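PDB 3VTI: hydrogenase maturation factor from Thermoanaerobacter tengcongensis, which is S-carbamoylated by HypF and probably dehydrates the attached carbamoyl group with ATP, making the nitrile needed for [NiFe]-hydrogenase maturation. Local coordinates for residues 19-24 against 62-67; 30-35 against 125-130; 69-74 against 100-105; 134-139 against 195-200; 146-151 against 255-260. All coordinates share one frame; numbering follows the deposited sequence.

Contact 1. Residues 19-24 against 62-67. With MG (magnesium ion), chain K.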
# COMPACT_ATOMS: atom_id res chain seq x y z
N ALA C 19 -14.88 -21.93 -2.97
CA ALA C 19 -16.01 -21.68 -2.10
C ALA C 19 -16.35 -20.19 -2.01
O ALA C 19 -17.52 -19.84 -1.94
CB ALA C 19 -15.75 -22.26 -0.71
N MET C 20 -15.32 -19.34 -2.04
CA MET C 20 -15.48 -17.88 -1.98
C MET C 20 -16.16 -17.41 -0.68
O MET C 20 -17.08 -16.58 -0.70
CB MET C 20 -16.25 -17.37 -3.20
CG MET C 20 -15.42 -17.23 -4.46
SD MET C 20 -16.46 -16.79 -5.86
CE MET C 20 -16.81 -18.40 -6.54
N GLU C 21 -15.68 -17.97 0.43
CA GLU C 21 -16.17 -17.64 1.77
C GLU C 21 -15.49 -16.40 2.33
O GLU C 21 -14.43 -16.00 1.85
CB GLU C 21 -15.93 -18.82 2.72
CG GLU C 21 -16.51 -20.17 2.29
CD GLU C 21 -18.01 -20.29 2.52
OE1 GLU C 21 -18.63 -19.32 3.02
OE2 GLU C 21 -18.58 -21.36 2.21
N ASP C 22 -16.10 -15.80 3.36
CA ASP C 22 -15.51 -14.71 4.13
C ASP C 22 -14.26 -15.18 4.87
O ASP C 22 -13.39 -14.39 5.20
CB ASP C 22 -16.51 -14.19 5.17
CG ASP C 22 -17.59 -13.30 4.57
OD1 ASP C 22 -17.33 -12.09 4.40
OD2 ASP C 22 -18.69 -13.83 4.29
N ALA C 23 -14.21 -16.48 5.17
CA ALA C 23 -13.07 -17.07 5.84
C ALA C 23 -12.95 -18.54 5.48
O ALA C 23 -13.95 -19.21 5.25
CB ALA C 23 -13.21 -16.89 7.35
N ALA C 24 -11.72 -19.05 5.42
CA ALA C 24 -11.51 -20.49 5.26
C ALA C 24 -11.82 -21.19 6.58
O ALA C 24 -11.52 -20.65 7.65
CB ALA C 24 -10.08 -20.77 4.85
N SER C 62 -15.75 -13.95 11.96
CA SER C 62 -16.95 -14.39 12.66
C SER C 62 -18.01 -14.89 11.69
O SER C 62 -18.87 -15.69 12.06
CB SER C 62 -17.54 -13.25 13.50
OG SER C 62 -16.59 -12.66 14.39
N MET C 63 -17.93 -14.42 10.44
CA MET C 63 -18.96 -14.67 9.42
C MET C 63 -19.22 -16.15 9.13
O MET C 63 -20.13 -16.51 8.37
CB MET C 63 -18.62 -13.96 8.12
CG MET C 63 -18.59 -12.47 8.25
SD MET C 63 -20.19 -11.81 8.71
CE MET C 63 -19.71 -10.28 9.49
N ARG C 64 -18.41 -17.01 9.73
CA ARG C 64 -18.50 -18.43 9.52
C ARG C 64 -19.20 -19.09 10.71
O ARG C 64 -19.36 -20.30 10.75
CB ARG C 64 -17.09 -18.97 9.28
CG ARG C 64 -17.01 -20.13 8.35
CD ARG C 64 -17.49 -19.82 6.92
NE ARG C 64 -17.83 -21.08 6.26
CZ ARG C 64 -16.97 -21.82 5.58
NH1 ARG C 64 -15.72 -21.42 5.42
NH2 ARG C 64 -17.37 -22.97 5.03
N GLY C 65 -19.65 -18.27 11.66
CA GLY C 65 -20.28 -18.75 12.90
C GLY C 65 -19.24 -18.98 13.99
O GLY C 65 -19.21 -20.04 14.64
N ALA C 66 -18.40 -17.97 14.19
CA ALA C 66 -17.19 -18.15 14.98
C ALA C 66 -16.90 -16.98 15.91
O ALA C 66 -17.28 -15.84 15.64
CB ALA C 66 -16.00 -18.42 14.07
N LYS C 67 -16.23 -17.30 17.02
CA LYS C 67 -15.66 -16.33 17.92
C LYS C 67 -14.24 -16.02 17.45
O LYS C 67 -13.38 -16.91 17.46
CB LYS C 67 -15.63 -16.89 19.34
CG LYS C 67 -14.91 -16.01 20.36
CD LYS C 67 -15.16 -16.48 21.78
CE LYS C 67 -14.68 -15.43 22.78
NZ LYS C 67 -15.10 -14.04 22.38
MG MG K . -16.43 -10.06 4.41
O HOH W 1 -15.24 -11.28 2.73
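Glu-21 lays its carboxylate flat against the guanidinium of Arg-64. The two planes lie only 10° apart, and Glu-21 CD sits over the centre of the guanidinium, 3.6 Å from Arg-64 CZ. Because Glu-21 OE2 lies well out of the guanidinium plane, 3.5 Å from Arg-64 NH2, this salt bridge joins charges without an N-H aimed at the oxygen. The carboxylate finds its hydrogen bonds at Ser-137 OG and the Ile-138 backbone N. At its edge the same guanidinium sends NH1 to Ala-23 O, 2.8 Å away and bent to 132°, while NE bonds Val-136 O. This belongs to the metal-bearing loop after helix 15-19 in the AIR synthase-like N-terminal domain: Asp-22 OD1 binds the magnesium ion at 2.2 Å, with Asp-60 and Asp-199, and its OD2 pairs with Arg-198. An alanine in place of Arg-64 is likely to rob Glu-21 of its stacked positive charge and Ala-23 O of its donor. Asp-22 meets Met-63 through CB atoms 3.6 Å apart, the side chains slanting across each other. With chi1 and chi2 both -63°, the bent Met-63 chain carries its end off toward Asp-199 and Val-253.

Contact 2. Residues 30-35 against 125-130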
# COMPACT_ATOMS: atom_id res chain seq x y z
N ILE C 30 -11.57 -24.22 13.26
CA ILE C 30 -10.95 -22.90 13.23
C ILE C 30 -11.03 -22.23 11.85
O ILE C 30 -11.00 -22.87 10.79
CB ILE C 30 -9.50 -22.83 13.84
CG1 ILE C 30 -8.46 -23.43 12.91
CG2 ILE C 30 -9.45 -23.42 15.26
CD1 ILE C 30 -7.83 -22.41 11.99
N THR C 31 -11.12 -20.91 11.90
CA THR C 31 -11.37 -20.11 10.75
C THR C 31 -10.18 -19.16 10.50
O THR C 31 -9.46 -18.80 11.44
CB THR C 31 -12.70 -19.37 10.94
OG1 THR C 31 -13.20 -18.97 9.67
CG2 THR C 31 -12.56 -18.16 11.86
N LEU C 32 -9.97 -18.79 9.23
CA LEU C 32 -8.83 -17.93 8.83
C LEU C 32 -9.18 -16.97 7.70
O LEU C 32 -9.65 -17.39 6.64
CB LEU C 32 -7.62 -18.78 8.43
CG LEU C 32 -6.37 -18.08 7.89
CD1 LEU C 32 -5.68 -17.23 8.97
CD2 LEU C 32 -5.42 -19.12 7.31
N THR C 33 -8.92 -15.69 7.93
CA THR C 33 -9.23 -14.64 6.98
C THR C 33 -8.06 -13.67 6.83
O THR C 33 -7.17 -13.62 7.69
CB THR C 33 -10.50 -13.87 7.39
OG1 THR C 33 -10.81 -12.87 6.41
CG2 THR C 33 -10.31 -13.20 8.76
N THR C 34 -8.06 -12.90 5.75
CA THR C 34 -7.12 -11.80 5.60
C THR C 34 -7.75 -10.67 4.81
O THR C 34 -8.55 -10.92 3.92
CB THR C 34 -5.78 -12.24 4.96
OG1 THR C 34 -4.86 -11.14 5.01
CG2 THR C 34 -5.97 -12.67 3.50
N ASP C 35 -7.40 -9.44 5.15
CA ASP C 35 -7.83 -8.28 4.38
C ASP C 35 -6.82 -7.13 4.45
O ASP C 35 -6.20 -6.90 5.48
CB ASP C 35 -9.20 -7.79 4.87
CG ASP C 35 -9.99 -7.09 3.77
OD1 ASP C 35 -9.51 -7.07 2.63
OD2 ASP C 35 -11.09 -6.57 4.05
N SER C 125 -4.79 -10.26 9.41
CA SER C 125 -5.36 -11.60 9.31
C SER C 125 -5.98 -11.99 10.64
O SER C 125 -5.62 -11.45 11.68
CB SER C 125 -4.32 -12.63 8.89
OG SER C 125 -3.67 -12.23 7.69
N GLY C 126 -6.91 -12.94 10.60
CA GLY C 126 -7.64 -13.30 11.79
C GLY C 126 -7.85 -14.79 11.93
O GLY C 126 -8.02 -15.49 10.93
N ILE C 127 -7.85 -15.25 13.18
CA ILE C 127 -8.19 -16.62 13.53
C ILE C 127 -9.37 -16.62 14.48
O ILE C 127 -9.37 -15.91 15.49
CB ILE C 127 -6.97 -17.38 14.12
CG1 ILE C 127 -6.18 -18.03 12.99
CG2 ILE C 127 -7.37 -18.46 15.12
CD1 ILE C 127 -4.91 -18.68 13.45
N GLY C 128 -10.39 -17.40 14.16
CA GLY C 128 -11.53 -17.59 15.06
C GLY C 128 -11.84 -19.06 15.27
O GLY C 128 -11.40 -19.92 14.51
N VAL C 129 -12.61 -19.36 16.32
CA VAL C 129 -13.04 -20.72 16.61
C VAL C 129 -14.56 -20.83 16.49
O VAL C 129 -15.29 -19.99 17.02
CB VAL C 129 -12.51 -21.22 18.00
CG1 VAL C 129 -13.16 -20.45 19.14
CG2 VAL C 129 -12.73 -22.73 18.17
N LEU C 130 -15.01 -21.85 15.77
CA LEU C 130 -16.43 -22.10 15.52
C LEU C 130 -17.21 -22.45 16.80
O LEU C 130 -16.74 -23.21 17.64
CB LEU C 130 -16.56 -23.26 14.53
CG LEU C 130 -17.46 -23.07 13.30
CD1 LEU C 130 -16.93 -21.98 12.39
CD2 LEU C 130 -17.58 -24.37 12.53
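Thr-31, Thr-33, Gly-126 and Gly-128 meet through flat peptide groups, and their donors reach the carbonyls differently. Thr-33 N lies in the carbonyl plane of Gly-126, 3.1 Å from its O, whereas Gly-128 N stands 41° out of the plane of Thr-31 and Gly-126 N is also above that of Thr-33. Thr-31 N is 2.8 Å from Gly-128 O. These four bonds close an antiparallel ladder between strands 30-37 and 120-130 of the N-terminal domain's mixed sheet, the two segment axes running at 156°. Thr-31/Gly-128 and Thr-33/Gly-126 are its hydrogen-bonded pairs; Ile-30/Val-129, Leu-32/Ile-127 and Thr-34/Ser-125 are non-hydrogen-bonded.

The face carrying Thr-31 and Thr-33 has glycines opposite both: a CB modelled on Gly-128 would run into Thr-31 CG2, and one on Gly-126 would come close to Thr-33 CG2. In Thr-31 the hydroxyl stands anti to its own amide nitrogen (chi1 -159°), which sends OG1 to Ala-24 O and lays CG2 over the Gly-128 backbone, 3.3 Å from its N. Thr-33 OG1 likewise bonds Asp-22 O, tying this strand to the magnesium-binding loop.

On the other face, Leu-32 CD1 lies 4.1 Å from Ile-127 CG1 and also reaches over Gly-126 O, and Ile-30 CG2 faces Val-129 CG2 more distantly. This face meets the second subunit, another copy of the protein: Ser-125 OG bonds its Ser-125 counterpart there, and Leu-32 packs on Thr-72 of that chain. Within the ladder, Ser-125 OG is also 3.1 Å from Thr-34 OG1, and either hydroxyl could be the donor.

Contact 3. Residues 69-74 against 100-105; sequences LFLTAA and AGVKIV
Leu-71 gives up the most surface here, 81 Å², because it is flanked by the two next largest contributors, Val-102 and Ile-104. Its CD1 meets Val-102 CG1 at 3.7 Å, the two side chains crossing at about a right angle. Further back along the side chain, Leu-71 CB rests 4.0 Å from Ile-104 CG1. The branches of Ile-104 divide the work: with CG1 beside the backbone N (chi1 -58°) that arm meets Leu-71, while CG2 swings to Ala-73 CB, 3.8 Å away. Val-102 uses its other methyl on the backbone, CG2 lying 3.3 Å from Leu-69 O.

The pairing is the parallel one of a beta-alpha-beta crossover: strand 66-78, helix 83-100, strand 103-112. Gly-101 ends the helix in a Schellman motif, its positive phi turning the chain into the second strand. Three bonds then zip the strands together, Lys-103 N to Leu-69 O, Leu-71 N to Lys-103 O and Val-105 N to Leu-71 O, all 2.9 Å long; the last approaches nearly in line with the carbonyl. Helix 83-100 reaches Ala-73 through Met-93 and Val-102 through Ala-97, helix 49-60 lies on Leu-71, and Ile-104 meets Phe-12 of the second subunit.

On the other face of the sheet Phe-70 slants across Val-105, whose CG1 is 3.6 Å from Phe-70 CD1. Leu-69 and Phe-70 both face Ile-127 in a classic beta bulge, and Val-105 meets Tyr-16 of the second subunit.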
# COMPACT_ATOMS: atom_id res chain seq x y z
N LEU C 69 -10.50 -14.69 17.82
CA LEU C 69 -9.61 -14.66 18.98
C LEU C 69 -8.28 -13.96 18.73
O LEU C 69 -7.83 -13.15 19.55
CB LEU C 69 -9.32 -16.09 19.49
CG LEU C 69 -10.41 -16.95 20.13
CD1 LEU C 69 -9.93 -18.40 20.21
CD2 LEU C 69 -10.81 -16.44 21.52
N PHE C 70 -7.64 -14.27 17.60
CA PHE C 70 -6.28 -13.81 17.33
C PHE C 70 -6.18 -13.14 15.99
O PHE C 70 -6.83 -13.55 15.02
CB PHE C 70 -5.29 -14.97 17.43
CG PHE C 70 -5.39 -15.74 18.72
CD1 PHE C 70 -5.08 -15.13 19.94
CD2 PHE C 70 -5.81 -17.07 18.72
CE1 PHE C 70 -5.18 -15.84 21.14
CE2 PHE C 70 -5.91 -17.79 19.91
CZ PHE C 70 -5.60 -17.18 21.13
N LEU C 71 -5.35 -12.09 15.95
CA LEU C 71 -5.15 -11.29 14.76
C LEU C 71 -3.68 -11.02 14.49
O LEU C 71 -2.86 -10.94 15.40
CB LEU C 71 -5.90 -9.96 14.88
CG LEU C 71 -7.27 -9.83 14.21
CD1 LEU C 71 -8.34 -10.55 15.01
CD2 LEU C 71 -7.63 -8.36 14.03
N THR C 72 -3.35 -10.87 13.21
CA THR C 72 -2.04 -10.40 12.84
C THR C 72 -2.20 -9.00 12.28
O THR C 72 -3.25 -8.67 11.75
CB THR C 72 -1.40 -11.30 11.80
OG1 THR C 72 -2.32 -11.47 10.72
CG2 THR C 72 -1.07 -12.68 12.39
N ALA C 73 -1.17 -8.18 12.43
CA ALA C 73 -1.22 -6.81 11.91
C ALA C 73 0.05 -6.48 11.14
O ALA C 73 1.14 -6.46 11.70
CB ALA C 73 -1.45 -5.81 13.04
N ALA C 74 -0.11 -6.23 9.84
CA ALA C 74 1.00 -5.85 9.00
C ALA C 74 0.84 -4.40 8.53
O ALA C 74 -0.23 -4.01 8.04
CB ALA C 74 1.12 -6.79 7.83
N ALA C 100 -13.55 -5.95 20.87
CA ALA C 100 -13.85 -7.23 20.24
C ALA C 100 -13.43 -8.44 21.08
O ALA C 100 -13.79 -9.57 20.76
CB ALA C 100 -13.24 -7.30 18.85
N GLY C 101 -12.67 -8.22 22.15
CA GLY C 101 -12.18 -9.31 22.99
C GLY C 101 -11.18 -10.18 22.25
O GLY C 101 -11.15 -11.40 22.42
N VAL C 102 -10.36 -9.53 21.43
CA VAL C 102 -9.44 -10.18 20.52
C VAL C 102 -8.01 -9.69 20.83
O VAL C 102 -7.82 -8.64 21.45
CB VAL C 102 -9.87 -9.86 19.06
CG1 VAL C 102 -8.84 -8.98 18.32
CG2 VAL C 102 -10.16 -11.12 18.30
N LYS C 103 -7.00 -10.47 20.41
CA LYS C 103 -5.61 -10.08 20.63
C LYS C 103 -4.77 -10.16 19.36
O LYS C 103 -4.84 -11.15 18.62
CB LYS C 103 -4.97 -10.95 21.71
CG LYS C 103 -5.33 -10.54 23.11
CD LYS C 103 -4.84 -11.58 24.11
CE LYS C 103 -5.05 -11.09 25.54
NZ LYS C 103 -4.80 -12.20 26.50
N ILE C 104 -3.98 -9.12 19.12
CA ILE C 104 -3.01 -9.12 18.02
C ILE C 104 -1.73 -9.78 18.52
O ILE C 104 -1.09 -9.28 19.44
CB ILE C 104 -2.74 -7.70 17.48
CG1 ILE C 104 -4.05 -7.07 17.00
CG2 ILE C 104 -1.69 -7.74 16.35
CD1 ILE C 104 -4.01 -5.58 16.91
N VAL C 105 -1.38 -10.90 17.89
CA VAL C 105 -0.38 -11.82 18.44
C VAL C 105 0.90 -11.89 17.62
O VAL C 105 1.95 -12.30 18.12
CB VAL C 105 -0.97 -13.23 18.59
CG1 VAL C 105 -2.04 -13.23 19.69
CG2 VAL C 105 -1.54 -13.74 17.27

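Contact 4. Residues 134-139 against 195-200. With MG (magnesium ion), chain K.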
# COMPACT_ATOMS: atom_id res chain seq x y z
N ALA C 134 -22.26 -24.57 14.65
CA ALA C 134 -22.26 -23.54 13.63
C ALA C 134 -22.07 -24.16 12.25
O ALA C 134 -21.23 -25.05 12.06
CB ALA C 134 -21.17 -22.55 13.91
N ASN C 135 -22.88 -23.70 11.31
CA ASN C 135 -22.75 -24.10 9.91
C ASN C 135 -23.18 -22.95 9.02
O ASN C 135 -24.28 -22.94 8.46
CB ASN C 135 -23.58 -25.36 9.61
CG ASN C 135 -23.22 -25.98 8.26
OD1 ASN C 135 -22.80 -25.30 7.31
ND2 ASN C 135 -23.38 -27.29 8.17
N VAL C 136 -22.30 -21.97 8.89
CA VAL C 136 -22.60 -20.76 8.15
C VAL C 136 -21.69 -20.70 6.94
O VAL C 136 -20.47 -20.83 7.07
CB VAL C 136 -22.39 -19.51 9.04
CG1 VAL C 136 -23.01 -18.31 8.39
CG2 VAL C 136 -23.02 -19.72 10.42
N SER C 137 -22.29 -20.51 5.77
CA SER C 137 -21.59 -20.53 4.48
C SER C 137 -22.46 -19.83 3.44
O SER C 137 -23.68 -19.95 3.51
CB SER C 137 -21.31 -21.99 4.07
OG SER C 137 -21.32 -22.17 2.67
N ILE C 138 -21.84 -19.12 2.49
CA ILE C 138 -22.60 -18.49 1.37
C ILE C 138 -23.34 -19.49 0.50
O ILE C 138 -24.11 -19.08 -0.36
CB ILE C 138 -21.74 -17.62 0.38
CG1 ILE C 138 -20.26 -17.98 0.44
CG2 ILE C 138 -21.99 -16.12 0.56
CD1 ILE C 138 -19.95 -19.28 -0.24
N LYS C 139 -23.07 -20.78 0.70
CA LYS C 139 -23.75 -21.85 -0.05
C LYS C 139 -25.03 -22.38 0.61
O LYS C 139 -25.70 -23.24 0.05
CB LYS C 139 -22.78 -23.02 -0.27
CG LYS C 139 -21.88 -22.84 -1.48
CD LYS C 139 -20.63 -23.72 -1.41
CE LYS C 139 -19.57 -23.09 -0.50
NZ LYS C 139 -18.50 -24.07 -0.16
N LYS C 195 -28.01 -19.57 8.53
CA LYS C 195 -27.50 -20.22 7.33
C LYS C 195 -26.37 -19.45 6.65
O LYS C 195 -25.37 -20.05 6.27
CB LYS C 195 -28.66 -20.51 6.37
CG LYS C 195 -29.49 -21.69 6.81
CD LYS C 195 -30.81 -21.69 6.11
CE LYS C 195 -31.31 -23.09 5.79
NZ LYS C 195 -30.52 -23.73 4.70
N VAL C 196 -26.53 -18.14 6.53
CA VAL C 196 -25.51 -17.28 5.89
C VAL C 196 -25.26 -16.02 6.71
O VAL C 196 -26.18 -15.42 7.26
CB VAL C 196 -25.92 -16.86 4.46
CG1 VAL C 196 -24.88 -15.90 3.85
CG2 VAL C 196 -26.14 -18.08 3.59
N LEU C 197 -23.99 -15.63 6.78
CA LEU C 197 -23.59 -14.39 7.41
C LEU C 197 -22.54 -13.73 6.53
O LEU C 197 -21.54 -14.35 6.19
CB LEU C 197 -23.00 -14.65 8.81
CG LEU C 197 -23.93 -15.07 9.95
CD1 LEU C 197 -23.12 -15.41 11.18
CD2 LEU C 197 -24.95 -13.99 10.28
N ARG C 198 -22.78 -12.48 6.14
CA ARG C 198 -21.79 -11.71 5.40
C ARG C 198 -21.95 -10.21 5.62
O ARG C 198 -23.06 -9.68 5.61
CB ARG C 198 -21.82 -12.03 3.90
CG ARG C 198 -20.76 -11.29 3.10
CD ARG C 198 -20.50 -11.96 1.76
NE ARG C 198 -19.74 -13.20 1.92
CZ ARG C 198 -19.35 -13.99 0.92
NH1 ARG C 198 -19.63 -13.69 -0.34
NH2 ARG C 198 -18.67 -15.09 1.20
N ASP C 199 -20.83 -9.54 5.84
CA ASP C 199 -20.81 -8.08 5.93
C ASP C 199 -20.75 -7.42 4.54
O ASP C 199 -19.88 -7.76 3.74
CB ASP C 199 -19.66 -7.61 6.83
CG ASP C 199 -18.30 -8.14 6.40
OD1 ASP C 199 -18.22 -9.20 5.73
OD2 ASP C 199 -17.30 -7.48 6.77
N PRO C 200 -21.69 -6.49 4.26
CA PRO C 200 -21.77 -5.90 2.93
C PRO C 200 -20.76 -4.78 2.84
O PRO C 200 -21.07 -3.62 3.11
CB PRO C 200 -23.21 -5.38 2.85
CG PRO C 200 -23.75 -5.39 4.28
CD PRO C 200 -22.66 -5.88 5.19
MG MG K . -16.43 -10.06 4.41
O HOH W 1 -15.24 -11.28 2.73
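Beside the magnesium site, where the loop segment 134-139 slants across strand 194-198, Ile-138 covers the guanidinium of Arg-198. Its CG2 sits over the centre of one face, 3.4 Å from Arg-198 CZ, and its CG1 approaches Arg-198 NH2 at the same 3.4 Å. The Arg-198 chain runs out extended and then bends at chi3 (-73°), which turns the flat group so that its N-H groups point to three partners: Asp-22, Glu-211 from NH1 and Met-20 O from NH2. A methionine at Arg-198 is likely to leave the Asp-22 and Glu-211 carboxylates without their positive mate and one side of Asp-22 without its restraint beside the metal.

Further up the strand the backbone takes over. Ser-137 N donates to Lys-195 O over 3.2 Å at 166°, in the carbonyl plane, and Val-136 CA adds a C-H contact to the same oxygen. With chi1 at -166°, Val-136 points CG1 away from its N and lays it against Leu-197 CB at 3.7 Å, while Val-196 CG2 faces Ser-137 O. Ser-137 OG, the partner of Glu-21, accepts from Lys-139 N, 3.0 Å away, in an ST turn. Lys-195 and Val-196 form a classic beta bulge against Val-256. Beyond Arg-198, Asp-199 OD1 binds the magnesium ion at 2.4 Å, joining Asp-22 and Asp-60 in a three-aspartate site to which both AIR synthase-like domains contribute.

Contact 5. Residues 146-151 against 255-260; sequences IVLISG and VVVERD
Leu-148 and Val-257 make the closest side-chain meeting of this antiparallel pair: Leu-148 CD1 comes within 3.7 Å of Val-257 CG2, the side chains crossing at about a right angle. The strand backbone puts both side chains on one face; chi1 of -63° then sets Leu-148 CG beside its backbone N, and Val-257 turns CG2 to meet CD1. Ile-146 belongs to the same packed face and has the most surface buried, 103 Å², with its CB 4.1 Å from Val-257 CG2. Val-255 flanks them more distantly, its CB 4.3 Å from Leu-148 CB.

Beneath this packing the backbones are firmly paired. Leu-148 and Val-255 exchange two nearly straight bonds, Leu-148 N to Val-255 O at 2.7 Å and 172°, and Val-255 N to Leu-148 O at 2.8 Å and 175°. Ile-146 and Val-257 exchange a second pair, each 3.0 Å long between N and O. Between the two rungs Val-147 and Val-256 stand as a non-hydrogen-bonded pair and point to the opposite face, each lending a CA-H to a carbonyl across the ladder.

Toward Arg-259 the contact slackens. Ile-146 CG1 lies 4.1 Å from Arg-259 CA, a loose approach at the exposed end. Arg-259 itself is solvent-exposed, with its guanidinium leading off to a salt bridge with Glu-283.

Strand 146-149 lies between 254-257 and 279-285 in the mixed sheet of the C-terminal AIR synthase-like domain, and 254-257 in turn pairs with 194-198. Helix 262-270 covers the Leu-148 face, with Met-269 on Leu-148 and Ala-262 on both Ile-146 and Val-257.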
# COMPACT_ATOMS: atom_id res chain seq x y z
N ILE C 146 -35.31 -16.43 5.22
CA ILE C 146 -35.54 -15.00 5.38
C ILE C 146 -34.21 -14.26 5.42
O ILE C 146 -33.23 -14.75 5.99
CB ILE C 146 -36.37 -14.70 6.66
CG1 ILE C 146 -37.72 -15.43 6.63
CG2 ILE C 146 -36.53 -13.20 6.89
CD1 ILE C 146 -38.69 -14.99 5.52
N VAL C 147 -34.18 -13.08 4.81
CA VAL C 147 -32.99 -12.25 4.78
C VAL C 147 -33.18 -11.07 5.71
O VAL C 147 -34.18 -10.36 5.62
CB VAL C 147 -32.72 -11.73 3.36
CG1 VAL C 147 -31.33 -11.11 3.27
CG2 VAL C 147 -32.84 -12.85 2.35
N LEU C 148 -32.22 -10.87 6.60
CA LEU C 148 -32.20 -9.73 7.49
C LEU C 148 -30.92 -8.91 7.32
O LEU C 148 -29.88 -9.42 6.87
CB LEU C 148 -32.33 -10.18 8.95
CG LEU C 148 -33.61 -10.89 9.36
CD1 LEU C 148 -33.51 -12.39 9.16
CD2 LEU C 148 -33.91 -10.59 10.80
N ILE C 149 -31.01 -7.62 7.66
CA ILE C 149 -29.83 -6.76 7.78
C ILE C 149 -29.78 -6.23 9.20
O ILE C 149 -30.81 -5.84 9.76
CB ILE C 149 -29.87 -5.57 6.77
CG1 ILE C 149 -28.58 -4.75 6.83
CG2 ILE C 149 -31.04 -4.65 7.04
CD1 ILE C 149 -27.53 -5.21 5.88
N SER C 150 -28.58 -6.19 9.79
CA SER C 150 -28.40 -5.79 11.19
C SER C 150 -28.62 -4.30 11.49
O SER C 150 -28.73 -3.92 12.65
CB SER C 150 -27.01 -6.19 11.69
OG SER C 150 -25.99 -5.61 10.90
N GLY C 151 -28.67 -3.46 10.45
CA GLY C 151 -28.87 -2.02 10.61
C GLY C 151 -28.87 -1.24 9.30
O GLY C 151 -28.99 -1.82 8.22
N VAL C 255 -27.93 -11.34 7.15
CA VAL C 255 -28.20 -12.64 7.74
C VAL C 255 -29.28 -13.39 7.00
O VAL C 255 -30.34 -12.85 6.75
CB VAL C 255 -28.69 -12.51 9.18
CG1 VAL C 255 -28.60 -13.84 9.91
CG2 VAL C 255 -27.93 -11.42 9.92
N VAL C 256 -29.02 -14.64 6.68
CA VAL C 256 -30.04 -15.53 6.16
C VAL C 256 -30.37 -16.58 7.23
O VAL C 256 -29.46 -17.16 7.81
CB VAL C 256 -29.59 -16.19 4.83
CG1 VAL C 256 -30.72 -16.96 4.20
CG2 VAL C 256 -29.10 -15.13 3.85
N VAL C 257 -31.66 -16.81 7.48
CA VAL C 257 -32.12 -17.73 8.53
C VAL C 257 -33.27 -18.63 8.07
O VAL C 257 -33.93 -18.34 7.08
CB VAL C 257 -32.61 -17.00 9.81
CG1 VAL C 257 -31.51 -16.20 10.44
CG2 VAL C 257 -33.79 -16.09 9.50
N GLU C 258 -33.50 -19.71 8.82
CA GLU C 258 -34.70 -20.50 8.64
C GLU C 258 -35.95 -19.67 8.93
O GLU C 258 -35.96 -18.85 9.86
CB GLU C 258 -34.69 -21.75 9.53
CG GLU C 258 -33.83 -22.88 9.00
CD GLU C 258 -34.42 -24.25 9.27
OE1 GLU C 258 -35.56 -24.49 8.84
OE2 GLU C 258 -33.73 -25.09 9.90
N ARG C 259 -36.98 -19.92 8.14
CA ARG C 259 -38.22 -19.17 8.19
C ARG C 259 -38.78 -18.99 9.61
O ARG C 259 -39.16 -17.88 9.99
CB ARG C 259 -39.26 -19.85 7.30
CG ARG C 259 -40.29 -18.92 6.72
CD ARG C 259 -41.06 -19.56 5.58
NE ARG C 259 -41.46 -18.57 4.57
CZ ARG C 259 -42.58 -17.86 4.61
NH1 ARG C 259 -43.43 -18.03 5.62
NH2 ARG C 259 -42.86 -16.99 3.65
N ASP C 260 -38.82 -20.08 10.39
CA ASP C 260 -39.41 -20.06 11.73
C ASP C 260 -38.57 -19.30 12.76
O ASP C 260 -39.06 -18.94 13.82
CB ASP C 260 -39.68 -21.50 12.22
CG ASP C 260 -41.10 -21.98 11.89
OD1 ASP C 260 -41.85 -21.28 11.17
OD2 ASP C 260 -41.48 -23.08 12.36

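In the fold
Contacts 1, 2 and 3 lie in the N-terminal AIR synthase-like domain and all reach one mixed sheet; contact 3 is nested inside the chain loop that contact 2 closes, and their centres are 10 Å apart. Both also touch the second subunit, consistent with the N-terminal sheets meeting across the dimer in PurM-like proteins. Contacts 4 and 5 come later in sequence, cross along the chain and join on the C-terminal sheet through strands 194-198 and 254-257, with centres 11 Å apart. Contacts 1 and 4, whose centres are 7 Å apart, connect the two halves and share the magnesium ion. Contacts 3 and 5 are the most widely separated, with centres 29 Å apart, one in each domain.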